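Local coordinates for protein aminoglycoside phosphotransferase (PDB 6EF6) that acts as an (S)-1-amino-2-propanol kinase of the aminoacetone utilization microcompartment of Mycobacterium smegmatis, at residues Q33-Y38 / V112-P116; R47-L51 / A135-E139; R206-L211 / Y345-G350. One frame throughout, in Å; residues are numbered along the deposited sequence. Where two conformers were deposited one is given.

Contact 1: residues Q33-Y38 / V112-P116; sequences QALTHY and VTVDP
The end of helix 28-35 lies against strand 112-114 with the CA atoms of A34 and V114 6.7 Å apart, and a type I turn from L35 to Y38 then keeps the chain beside the strand, with H37 and Y38 against V112. V112 and V114, alternate residues of the strand, point at this helix end. V112 splits its two methyls between two rings: with CG1 anti to the backbone N (chi1 171°), that methyl sits over one face of H37, 4.1 Å from the ring centroid, while V112 CG2 presses to 3.2 Å from the OH of Y38. A34 O lies in the plane of the H37 ring, at its edge. V114 CG1 approaches H37 CE1 at 4.2 Å, the two side chains sliding past each other in opposite directions. Farther along, the side chain of Q33 crosses P116 at about a right angle, its NE2 4.0 Å from CB of P116. The Y38 ring also makes an edge-to-face contact with H128 of strand 124-130. Apolar packing of this kind fastens the N-terminal helix to the outermost strand of a five-stranded antiparallel sheet, the sheet that marks the N-terminal lobe of the protein kinase-like phosphotransferase fold.

Contact 2: residues R47-L51 / A135-E139; sequences RLLNL and AEPDE
E139 turns sharply at chi2 (90°), and that bend carries its carboxylate back to N50, whose backbone N-H it accepts; L49, with CG anti to its carbonyl carbon, brings its forked end up to A135 and P137. The bond from N50 N to E139 OE2 is 2.8 Å long and almost straight, 175° at the hydrogen, yet the donor comes from above the carboxylate plane, 48° out of it. The same oxygen lies against carbon as well, with CA of L49 3.4 Å from E139 OE2. N50 is the centre of an inverse gamma turn, so the N-H gripped by the glutamate belongs to a tight bend in the 47-51 segment.

Around this polar link the packing is mostly apolar. L49 CD2 touches P137 CG at 3.7 Å and also lies against the carbonyl oxygen of A135, while its other methyl, CD1, stands 4.3 Å from CB of A135. The aliphatic part of R47 continues the row, its CG reaching P137 CG at 4.1 Å. P137 and E139 both face the 47-51 segment while D138, joined to P137 by a cis peptide, points away. On the inner side, L51 CD2 meets the CG of E139 at 4.1 Å, and L51 also touches the bound benzoic acid. L238, of strand 237-239, packs on both L51 and A135.

The negative charge of E139 probably strengthens its bond to the N-H, and that bond, short and straight, probably helps hold the carboxylate's position although the donor lies off its plane. It joins the turn near the benzoic acid pocket, which includes S52 and T56, to the loop after strand 124-130, consistent with holding the two in place.

Contact 3: residues R206-L211 / Y345-G350; sequences RAQDLL and YLSSDG
L210 is one bump of this interface: its CD2 lodges against the turn that ends helix 325-347, 3.7 Å from N of G350, with the ring of Y345 on one flank, where CE2 of Y345 stands 3.8 Å from L210 CD2. Chi1 of 176°, with CG opposite the backbone N, aims the leucine across at that turn.

The hollow that receives L210 is made by a Schellman motif. D349, with positive phi, is its C-prime residue; G350 N bonds back to Y345 O, and D349 N to L346 O. This folds G350 over the aromatic ring, its CA 3.5 Å above the plane of Y345 and displaced toward the rim.

A207 supplies a hollow in the reverse direction. Its small side chain lets Y345 and L346 both settle close to helix 198-218, the methyl CB lying 4.0 Å from CD2 of Y345. L346 spreads over the start of the segment, CD2 reaching CG of R206 at 3.7 Å, while the guanidinium end of that arginine leads away. Y345 lays its phenol against helix 198-218 until OH is 3.3 Å from CA of L211, the two side chains crossing at about a right angle, and L211 N lies at the ring's edge, near its plane. That hydroxyl is hydrogen-bonded to S305 of helix 303-320, whose F308 also packs on A207.

Overall arrangement
From the N terminus the chain opens contact 1 at helix 28-35 and contact 2 at strand 45-48 before either is closed. Strand 112-114 closes contact 1 and the loop around 135-139 then closes contact 2, so the two loops cross. Both reach the same five-stranded sheet, contact 1 at its outermost strand 112-114 and contact 2 at the opposite outer strand, 45-48, with centres about 21 Å apart. Contact 3 opens only later, on helix 198-218, and closes at the end of helix 325-347; it follows the others in series. Its centre lies about 48 Å from that of contact 1, beyond the chain's centre, where it ties the end of helix 325-347 to helix 198-218.

Contact 1: residues Q33-Y38 / V112-P116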
ATOM      1  N   GLN A  33      -8.164  -0.682 -25.521  1.00 41.11           N
ATOM      2  CA  GLN A  33      -6.996  -0.808 -26.389  1.00 41.32           C
ATOM      3  C   GLN A  33      -6.133  -1.973 -25.955  1.00 34.93           C
ATOM      4  O   GLN A  33      -5.610  -2.719 -26.794  1.00 37.41           O
ATOM      5  CB  GLN A  33      -6.152   0.463 -26.354  1.00 52.05           C
ATOM      6  CG  GLN A  33      -6.803   1.696 -26.966  1.00 59.64           C
ATOM      7  CD  GLN A  33      -5.872   2.894 -26.935  1.00 64.02           C
ATOM      8  OE1 GLN A  33      -4.761   2.842 -27.466  1.00 67.55           O
ATOM      9  NE2 GLN A  33      -6.309   3.970 -26.291  1.00 65.29           N
ATOM     10  N   ALA A  34      -5.930  -2.117 -24.644  1.00 32.68           N
ATOM     11  CA  ALA A  34      -5.024  -3.143 -24.148  1.00 31.03           C
ATOM     12  C   ALA A  34      -5.538  -4.543 -24.436  1.00 31.69           C
ATOM     13  O   ALA A  34      -4.738  -5.475 -24.590  1.00 31.79           O
ATOM     14  CB  ALA A  34      -4.793  -2.964 -22.640  1.00 29.71           C
ATOM     15  N   LEU A  35      -6.854  -4.725 -24.480  1.00 33.28           N
ATOM     16  CA  LEU A  35      -7.416  -6.049 -24.732  1.00 35.39           C
ATOM     17  C   LEU A  35      -6.904  -6.650 -26.026  1.00 36.37           C
ATOM     18  O   LEU A  35      -6.793  -7.876 -26.136  1.00 36.03           O
ATOM     19  CB  LEU A  35      -8.942  -6.000 -24.731  1.00 42.06           C
ATOM     20  CG  LEU A  35      -9.573  -5.736 -23.359  1.00 40.50           C
ATOM     21  CD1 LEU A  35     -11.082  -5.693 -23.497  1.00 41.60           C
ATOM     22  CD2 LEU A  35      -9.158  -6.781 -22.331  1.00 37.84           C
ATOM     23  N   THR A  36      -6.602  -5.834 -27.027  1.00 35.25           N
ATOM     24  CA  THR A  36      -6.176  -6.439 -28.281  1.00 36.40           C
ATOM     25  C   THR A  36      -4.845  -7.162 -28.131  1.00 36.38           C
ATOM     26  O   THR A  36      -4.489  -7.955 -29.015  1.00 36.91           O
ATOM     27  CB  THR A  36      -6.092  -5.410 -29.410  1.00 38.18           C
ATOM     28  OG1 THR A  36      -5.024  -4.505 -29.139  1.00 38.99           O
ATOM     29  CG2 THR A  36      -7.367  -4.631 -29.508  1.00 39.07           C
ATOM     30  N   HIS A  37      -4.100  -6.901 -27.058  1.00 33.88           N
ATOM     31  CA  HIS A  37      -2.795  -7.532 -26.853  1.00 33.28           C
ATOM     32  C   HIS A  37      -2.873  -8.850 -26.099  1.00 34.65           C
ATOM     33  O   HIS A  37      -1.845  -9.489 -25.886  1.00 35.84           O
ATOM     34  CB  HIS A  37      -1.852  -6.560 -26.148  1.00 32.11           C
ATOM     35  CG  HIS A  37      -1.504  -5.392 -26.998  1.00 38.02           C
ATOM     36  ND1 HIS A  37      -2.317  -4.281 -27.096  1.00 44.86           N
ATOM     37  CD2 HIS A  37      -0.475  -5.181 -27.850  1.00 43.66           C
ATOM     38  CE1 HIS A  37      -1.788  -3.430 -27.955  1.00 46.62           C
ATOM     39  NE2 HIS A  37      -0.675  -3.955 -28.435  1.00 47.76           N
ATOM     40  N   TYR A  38      -4.057  -9.294 -25.738  1.00 33.15           N
ATOM     41  CA  TYR A  38      -4.265 -10.500 -24.968  1.00 36.60           C
ATOM     42  C   TYR A  38      -5.239 -11.405 -25.707  1.00 41.89           C
ATOM     43  O   TYR A  38      -5.974 -10.973 -26.601  1.00 37.95           O
ATOM     44  CB  TYR A  38      -4.798 -10.147 -23.573  1.00 30.15           C
ATOM     45  CG  TYR A  38      -3.816  -9.303 -22.775  1.00 30.36           C
ATOM     46  CD1 TYR A  38      -2.765  -9.899 -22.055  1.00 29.66           C
ATOM     47  CD2 TYR A  38      -3.934  -7.923 -22.710  1.00 29.75           C
ATOM     48  CE1 TYR A  38      -1.876  -9.143 -21.309  1.00 27.95           C
ATOM     49  CE2 TYR A  38      -3.049  -7.158 -21.948  1.00 27.13           C
ATOM     50  CZ  TYR A  38      -2.029  -7.779 -21.235  1.00 31.37           C
ATOM     51  OH  TYR A  38      -1.164  -7.033 -20.479  1.00 31.45           O
ATOM     52  N   VAL A 112       2.243  -4.214 -20.894  1.00 30.05           N
ATOM     53  CA  VAL A 112       1.800  -3.689 -22.188  1.00 32.73           C
ATOM     54  C   VAL A 112       1.708  -2.179 -22.063  1.00 30.00           C
ATOM     55  O   VAL A 112       0.998  -1.676 -21.189  1.00 32.57           O
ATOM     56  CB  VAL A 112       0.433  -4.271 -22.586  1.00 33.90           C
ATOM     57  CG1 VAL A 112      -0.118  -3.568 -23.816  1.00 42.46           C
ATOM     58  CG2 VAL A 112       0.553  -5.766 -22.836  1.00 37.62           C
ATOM     59  N   THR A 113       2.369  -1.455 -22.963  1.00 33.76           N
ATOM     60  CA  THR A 113       2.292  -0.002 -23.003  1.00 39.86           C
ATOM     61  C   THR A 113       1.446   0.392 -24.193  1.00 36.56           C
ATOM     62  O   THR A 113       1.730  -0.037 -25.315  1.00 39.51           O
ATOM     63  CB  THR A 113       3.685   0.616 -23.143  1.00 43.63           C
ATOM     64  OG1 THR A 113       4.484   0.249 -22.016  1.00 49.76           O
ATOM     65  CG2 THR A 113       3.601   2.139 -23.212  1.00 42.09           C
ATOM     66  N   VAL A 114       0.410   1.199 -23.958  1.00 35.64           N
ATOM     67  CA  VAL A 114      -0.410   1.640 -25.079  1.00 43.78           C
ATOM     68  C   VAL A 114      -0.396   3.155 -25.156  1.00 39.42           C
ATOM     69  O   VAL A 114      -0.372   3.866 -24.148  1.00 40.33           O
ATOM     70  CB  VAL A 114      -1.851   1.081 -25.111  1.00 51.15           C
ATOM     71  CG1 VAL A 114      -1.838  -0.454 -25.010  1.00 63.93           C
ATOM     72  CG2 VAL A 114      -2.677   1.686 -24.033  1.00 44.57           C
ATOM     73  N   ASP A 115      -0.443   3.637 -26.388  1.00 42.09           N
ATOM     74  CA  ASP A 115      -0.278   5.042 -26.704  1.00 55.81           C
ATOM     75  C   ASP A 115      -1.561   5.536 -27.348  1.00 59.39           C
ATOM     76  O   ASP A 115      -1.885   5.102 -28.467  1.00 70.85           O
ATOM     77  CB  ASP A 115       0.871   5.189 -27.705  1.00 67.52           C
ATOM     78  CG  ASP A 115       1.457   6.591 -27.731  1.00 77.90           C
ATOM     79  OD1 ASP A 115       0.738   7.544 -27.352  1.00 72.92           O
ATOM     80  OD2 ASP A 115       2.636   6.738 -28.135  1.00 84.83           O
ATOM     81  N   PRO A 116      -2.325   6.402 -26.708  1.00 50.81           N
ATOM     82  CA  PRO A 116      -3.279   7.221 -27.475  1.00 67.63           C
ATOM     83  C   PRO A 116      -2.627   8.499 -27.989  1.00 74.68           C
ATOM     84  O   PRO A 116      -1.408   8.659 -27.876  1.00 76.28           O
ATOM     85  CB  PRO A 116      -4.390   7.518 -26.463  1.00 64.35           C
ATOM     86  CG  PRO A 116      -3.831   7.092 -25.090  1.00 53.52           C
ATOM     87  CD  PRO A 116      -2.401   6.675 -25.273  1.00 40.53           C
TER

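Contact 2: residues R47-L51 / A135-E139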
ATOM      1  N   ARG A  47     -15.506  -4.227 -16.059  1.00 35.35           N
ATOM      2  CA  ARG A  47     -16.189  -3.714 -14.871  1.00 35.08           C
ATOM      3  C   ARG A  47     -15.127  -3.051 -14.010  1.00 34.34           C
ATOM      4  O   ARG A  47     -14.170  -3.714 -13.579  1.00 34.19           O
ATOM      5  CB  ARG A  47     -16.816  -4.873 -14.094  1.00 40.51           C
ATOM      6  CG  ARG A  47     -17.380  -4.529 -12.723  1.00 46.21           C
ATOM      7  CD  ARG A  47     -18.665  -3.761 -12.857  1.00 48.36           C
ATOM      8  NE  ARG A  47     -19.615  -4.500 -13.668  1.00 52.74           N
ATOM      9  CZ  ARG A  47     -20.681  -3.965 -14.251  1.00 49.07           C
ATOM     10  NH1 ARG A  47     -20.938  -2.667 -14.112  1.00 50.42           N
ATOM     11  NH2 ARG A  47     -21.478  -4.731 -14.986  1.00 48.38           N
ATOM     12  N   LEU A  48     -15.276  -1.758 -13.748  1.00 34.66           N
ATOM     13  CA  LEU A  48     -14.315  -1.067 -12.883  1.00 34.36           C
ATOM     14  C   LEU A  48     -14.436  -1.550 -11.439  1.00 29.97           C
ATOM     15  O   LEU A  48     -15.514  -1.497 -10.845  1.00 34.28           O
ATOM     16  CB  LEU A  48     -14.547   0.446 -12.929  1.00 37.23           C
ATOM     17  CG  LEU A  48     -13.511   1.250 -12.119  1.00 38.49           C
ATOM     18  CD1 LEU A  48     -12.100   1.066 -12.705  1.00 41.27           C
ATOM     19  CD2 LEU A  48     -13.922   2.740 -12.035  1.00 33.78           C
ATOM     20  N   LEU A  49     -13.319  -1.996 -10.861  1.00 31.69           N
ATOM     21  CA  LEU A  49     -13.287  -2.494  -9.490  1.00 34.77           C
ATOM     22  C   LEU A  49     -12.853  -1.394  -8.521  1.00 33.17           C
ATOM     23  O   LEU A  49     -12.157  -0.444  -8.888  1.00 33.45           O
ATOM     24  CB  LEU A  49     -12.334  -3.698  -9.391  1.00 31.70           C
ATOM     25  CG  LEU A  49     -12.721  -4.898 -10.266  1.00 34.96           C
ATOM     26  CD1 LEU A  49     -11.745  -6.047 -10.041  1.00 43.26           C
ATOM     27  CD2 LEU A  49     -14.168  -5.352 -10.003  1.00 36.30           C
ATOM     28  N   ASN A  50     -13.272  -1.529  -7.266  1.00 30.82           N
ATOM     29  CA  ASN A  50     -12.978  -0.515  -6.247  1.00 29.11           C
ATOM     30  C   ASN A  50     -11.693  -0.869  -5.494  1.00 30.61           C
ATOM     31  O   ASN A  50     -11.651  -0.970  -4.269  1.00 34.35           O
ATOM     32  CB  ASN A  50     -14.163  -0.334  -5.312  1.00 34.15           C
ATOM     33  CG  ASN A  50     -15.330   0.315  -5.999  1.00 38.16           C
ATOM     34  OD1 ASN A  50     -15.174   0.866  -7.085  1.00 38.54           O
ATOM     35  ND2 ASN A  50     -16.496   0.244  -5.391  1.00 44.34           N
ATOM     36  N   LEU A  51     -10.643  -1.027  -6.264  1.00 27.90           N
ATOM     37  CA  LEU A  51      -9.348  -1.453  -5.760  1.00 29.01           C
ATOM     38  C   LEU A  51      -8.304  -0.567  -6.412  1.00 42.42           C
ATOM     39  O   LEU A  51      -8.442  -0.199  -7.582  1.00 56.29           O
ATOM     40  CB  LEU A  51      -9.068  -2.901  -6.160  1.00 28.45           C
ATOM     41  CG  LEU A  51     -10.085  -4.033  -5.927  1.00 30.44           C
ATOM     42  CD1 LEU A  51      -9.769  -5.223  -6.787  1.00 37.42           C
ATOM     43  CD2 LEU A  51     -10.124  -4.427  -4.499  1.00 31.93           C
ATOM     44  N   ALA A 135     -12.342 -10.751  -5.793  1.00 30.22           N
ATOM     45  CA  ALA A 135     -12.322  -9.542  -6.604  1.00 28.99           C
ATOM     46  C   ALA A 135     -13.635  -9.270  -7.320  1.00 32.34           C
ATOM     47  O   ALA A 135     -13.853  -8.138  -7.742  1.00 31.70           O
ATOM     48  CB  ALA A 135     -11.205  -9.633  -7.650  1.00 29.78           C
ATOM     49  N   GLU A 136     -14.495 -10.266  -7.498  1.00 35.07           N
ATOM     50  CA  GLU A 136     -15.750 -10.000  -8.181  1.00 37.35           C
ATOM     51  C   GLU A 136     -16.630  -9.133  -7.283  1.00 34.87           C
ATOM     52  O   GLU A 136     -16.691  -9.355  -6.075  1.00 33.05           O
ATOM     53  CB  GLU A 136     -16.473 -11.299  -8.519  1.00 40.95           C
ATOM     54  CG  GLU A 136     -17.721 -11.070  -9.346  1.00 49.35           C
ATOM     55  CD  GLU A 136     -18.390 -12.357  -9.773  1.00 60.22           C
ATOM     56  OE1 GLU A 136     -17.673 -13.340 -10.058  1.00 54.25           O
ATOM     57  OE2 GLU A 136     -19.638 -12.377  -9.823  1.00 71.97           O
ATOM     58  N   PRO A 137     -17.273  -8.104  -7.822  1.00 39.63           N
ATOM     59  CA  PRO A 137     -18.116  -7.256  -6.972  1.00 42.56           C
ATOM     60  C   PRO A 137     -19.231  -8.067  -6.324  1.00 44.19           C
ATOM     61  O   PRO A 137     -19.828  -8.946  -6.961  1.00 39.42           O
ATOM     62  CB  PRO A 137     -18.688  -6.237  -7.959  1.00 46.65           C
ATOM     63  CG  PRO A 137     -17.658  -6.149  -9.012  1.00 50.05           C
ATOM     64  CD  PRO A 137     -17.139  -7.546  -9.175  1.00 45.82           C
ATOM     65  N   ASP A 138     -19.528  -7.762  -5.057  1.00 45.07           N
ATOM     66  CA  ASP A 138     -18.822  -6.747  -4.256  1.00 41.07           C
ATOM     67  C   ASP A 138     -17.519  -7.362  -3.758  1.00 35.84           C
ATOM     68  O   ASP A 138     -17.518  -8.492  -3.273  1.00 35.42           O
ATOM     69  CB  ASP A 138     -19.664  -6.292  -3.062  1.00 53.48           C
ATOM     70  CG  ASP A 138     -20.900  -5.517  -3.482  1.00 78.27           C
ATOM     71  OD1 ASP A 138     -20.838  -4.813  -4.513  1.00 83.89           O
ATOM     72  OD2 ASP A 138     -21.933  -5.615  -2.778  1.00 88.02           O
ATOM     73  N   GLU A 139     -16.426  -6.608  -3.892  1.00 36.49           N
ATOM     74  CA  GLU A 139     -15.106  -7.119  -3.545  1.00 37.35           C
ATOM     75  C   GLU A 139     -15.048  -7.479  -2.068  1.00 35.06           C
ATOM     76  O   GLU A 139     -15.526  -6.735  -1.211  1.00 34.44           O
ATOM     77  CB  GLU A 139     -14.055  -6.050  -3.812  1.00 32.74           C
ATOM     78  CG  GLU A 139     -13.947  -5.627  -5.266  1.00 40.05           C
ATOM     79  CD  GLU A 139     -14.855  -4.460  -5.608  1.00 41.80           C
ATOM     80  OE1 GLU A 139     -15.748  -4.132  -4.801  1.00 45.52           O
ATOM     81  OE2 GLU A 139     -14.673  -3.853  -6.679  1.00 37.76           O
TER

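Contact 3: residues R206-L211 / Y345-G350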
ATOM      1  N   ARG A 206       5.795  19.505  15.513  1.00 13.78           N
ATOM      2  CA  ARG A 206       6.538  19.054  16.685  1.00 14.82           C
ATOM      3  C   ARG A 206       6.581  17.544  16.739  1.00 14.25           C
ATOM      4  O   ARG A 206       7.622  16.960  17.027  1.00 14.40           O
ATOM      5  CB  ARG A 206       5.862  19.640  17.925  1.00 16.82           C
ATOM      6  CG  ARG A 206       6.718  19.563  19.196  1.00 21.28           C
ATOM      7  CD  ARG A 206       7.940  20.469  19.041  1.00 45.25           C
ATOM      8  NE  ARG A 206       8.680  20.687  20.289  1.00 50.22           N
ATOM      9  CZ  ARG A 206      10.009  20.761  20.367  1.00 58.17           C
ATOM     10  NH1 ARG A 206      10.752  20.672  19.273  1.00 58.79           N
ATOM     11  NH2 ARG A 206      10.614  20.976  21.536  1.00 55.39           N
ATOM     12  N   ALA A 207       5.447  16.893  16.465  1.00 13.72           N
ATOM     13  CA  ALA A 207       5.391  15.438  16.462  1.00 14.66           C
ATOM     14  C   ALA A 207       6.191  14.879  15.305  1.00 13.65           C
ATOM     15  O   ALA A 207       6.927  13.888  15.492  1.00 13.50           O
ATOM     16  CB  ALA A 207       3.933  14.961  16.402  1.00 14.08           C
ATOM     17  N   GLN A 208       6.132  15.507  14.117  1.00 13.74           N
ATOM     18  CA  GLN A 208       6.969  15.092  12.985  1.00 14.23           C
ATOM     19  C   GLN A 208       8.438  15.126  13.344  1.00 13.90           C
ATOM     20  O   GLN A 208       9.219  14.244  12.941  1.00 14.30           O
ATOM     21  CB  GLN A 208       6.740  16.044  11.802  1.00 14.98           C
ATOM     22  CG  GLN A 208       7.605  15.754  10.612  1.00 15.94           C
ATOM     23  CD  GLN A 208       7.688  16.911   9.693  1.00 15.83           C
ATOM     24  OE1 GLN A 208       7.118  16.912   8.607  1.00 16.05           O
ATOM     25  NE2 GLN A 208       8.411  17.941  10.089  1.00 16.70           N
ATOM     26  N   ASP A 209       8.887  16.195  13.987  1.00 13.50           N
ATOM     27  CA  ASP A 209      10.303  16.333  14.299  1.00 14.99           C
ATOM     28  C   ASP A 209      10.759  15.294  15.330  1.00 14.31           C
ATOM     29  O   ASP A 209      11.877  14.780  15.241  1.00 15.23           O
ATOM     30  CB  ASP A 209      10.592  17.788  14.730  1.00 15.95           C
ATOM     31  CG  ASP A 209      10.475  18.786  13.591  1.00 18.23           C
ATOM     32  OD1 ASP A 209      10.462  18.444  12.379  1.00 16.93           O
ATOM     33  OD2 ASP A 209      10.473  19.977  13.951  1.00 17.14           O
ATOM     34  N   LEU A 210       9.903  14.959  16.290  1.00 14.40           N
ATOM     35  CA  LEU A 210      10.182  13.865  17.224  1.00 13.93           C
ATOM     36  C   LEU A 210      10.252  12.542  16.477  1.00 13.72           C
ATOM     37  O   LEU A 210      11.206  11.771  16.670  1.00 14.48           O
ATOM     38  CB  LEU A 210       9.086  13.844  18.317  1.00 14.17           C
ATOM     39  CG  LEU A 210       9.252  12.668  19.282  1.00 17.85           C
ATOM     40  CD1 LEU A 210      10.610  12.653  19.962  1.00 23.33           C
ATOM     41  CD2 LEU A 210       8.117  12.724  20.298  1.00 19.75           C
ATOM     42  N   LEU A 211       9.325  12.290  15.566  1.00 14.35           N
ATOM     43  CA  LEU A 211       9.377  11.107  14.724  1.00 14.86           C
ATOM     44  C   LEU A 211      10.676  11.028  13.958  1.00 12.98           C
ATOM     45  O   LEU A 211      11.310   9.969  13.884  1.00 14.82           O
ATOM     46  CB  LEU A 211       8.200  11.131  13.769  1.00 14.33           C
ATOM     47  CG  LEU A 211       8.249  10.164  12.586  1.00 13.71           C
ATOM     48  CD1 LEU A 211       8.139   8.743  13.092  1.00 14.31           C
ATOM     49  CD2 LEU A 211       7.134  10.443  11.624  1.00 15.11           C
ATOM     50  N   TYR A 345       1.224  11.347  20.858  1.00 14.07           N
ATOM     51  CA  TYR A 345       2.601  10.987  20.519  1.00 14.69           C
ATOM     52  C   TYR A 345       3.583  11.841  21.308  1.00 14.72           C
ATOM     53  O   TYR A 345       4.513  11.326  21.943  1.00 16.50           O
ATOM     54  CB  TYR A 345       2.767  11.164  19.019  1.00 14.19           C
ATOM     55  CG  TYR A 345       4.045  10.613  18.444  1.00 13.47           C
ATOM     56  CD1 TYR A 345       4.242   9.274  18.263  1.00 14.47           C
ATOM     57  CD2 TYR A 345       5.065  11.480  18.020  1.00 14.49           C
ATOM     58  CE1 TYR A 345       5.394   8.795  17.684  1.00 15.00           C
ATOM     59  CE2 TYR A 345       6.209  11.037  17.482  1.00 14.99           C
ATOM     60  CZ  TYR A 345       6.453   9.682  17.306  1.00 15.64           C
ATOM     61  OH  TYR A 345       7.604   9.244  16.741  1.00 17.32           O
ATOM     62  N   LEU A 346       3.336  13.150  21.358  1.00 16.11           N
ATOM     63  CA  LEU A 346       4.238  14.048  22.061  1.00 16.55           C
ATOM     64  C   LEU A 346       4.234  13.821  23.560  1.00 18.57           C
ATOM     65  O   LEU A 346       5.296  13.818  24.200  1.00 19.32           O
ATOM     66  CB  LEU A 346       3.846  15.481  21.763  1.00 18.88           C
ATOM     67  CG  LEU A 346       4.184  15.963  20.357  1.00 18.84           C
ATOM     68  CD1 LEU A 346       3.503  17.300  20.093  1.00 21.11           C
ATOM     69  CD2 LEU A 346       5.672  16.148  20.184  1.00 19.94           C
ATOM     70  N   SER A 347       3.044  13.589  24.139  1.00 17.29           N
ATOM     71  CA  SER A 347       2.953  13.418  25.588  1.00 18.77           C
ATOM     72  C   SER A 347       3.535  12.109  26.082  1.00 19.38           C
ATOM     73  O   SER A 347       3.826  11.997  27.277  1.00 22.21           O
ATOM     74  CB  SER A 347       1.508  13.591  26.073  1.00 22.82           C
ATOM     75  OG  SER A 347       0.683  12.523  25.582  1.00 27.70           O
ATOM     76  N   SER A 348       3.746  11.145  25.196  1.00 18.18           N
ATOM     77  CA  SER A 348       4.349   9.866  25.560  1.00 19.15           C
ATOM     78  C   SER A 348       5.771   9.727  25.036  1.00 20.23           C
ATOM     79  O   SER A 348       6.320   8.637  25.057  1.00 21.63           O
ATOM     80  CB  SER A 348       3.460   8.737  25.018  1.00 18.72           C
ATOM     81  OG  SER A 348       3.519   8.753  23.594  1.00 18.34           O
ATOM     82  N   ASP A 349       6.390  10.823  24.590  1.00 20.09           N
ATOM     83  CA  ASP A 349       7.739  10.773  24.037  0.53 21.62           C
ATOM     84  C   ASP A 349       7.825   9.799  22.868  1.00 20.11           C
ATOM     85  O   ASP A 349       8.839   9.140  22.653  1.00 23.64           O
ATOM     86  CB  ASP A 349       8.785  10.461  25.105  0.53 25.21           C
ATOM     87  CG  ASP A 349      10.182  10.803  24.655  0.53 29.72           C
ATOM     88  OD1 ASP A 349      10.333  11.754  23.862  0.53 32.40           O
ATOM     89  OD2 ASP A 349      11.129  10.130  25.099  0.53 34.26           O
ATOM     90  N   GLY A 350       6.771   9.729  22.102  1.00 19.18           N
ATOM     91  CA  GLY A 350       6.697   8.918  20.918  1.00 21.04           C
ATOM     92  C   GLY A 350       6.335   7.482  21.132  1.00 21.68           C
ATOM     93  O   GLY A 350       6.398   6.710  20.174  1.00 24.08           O
TER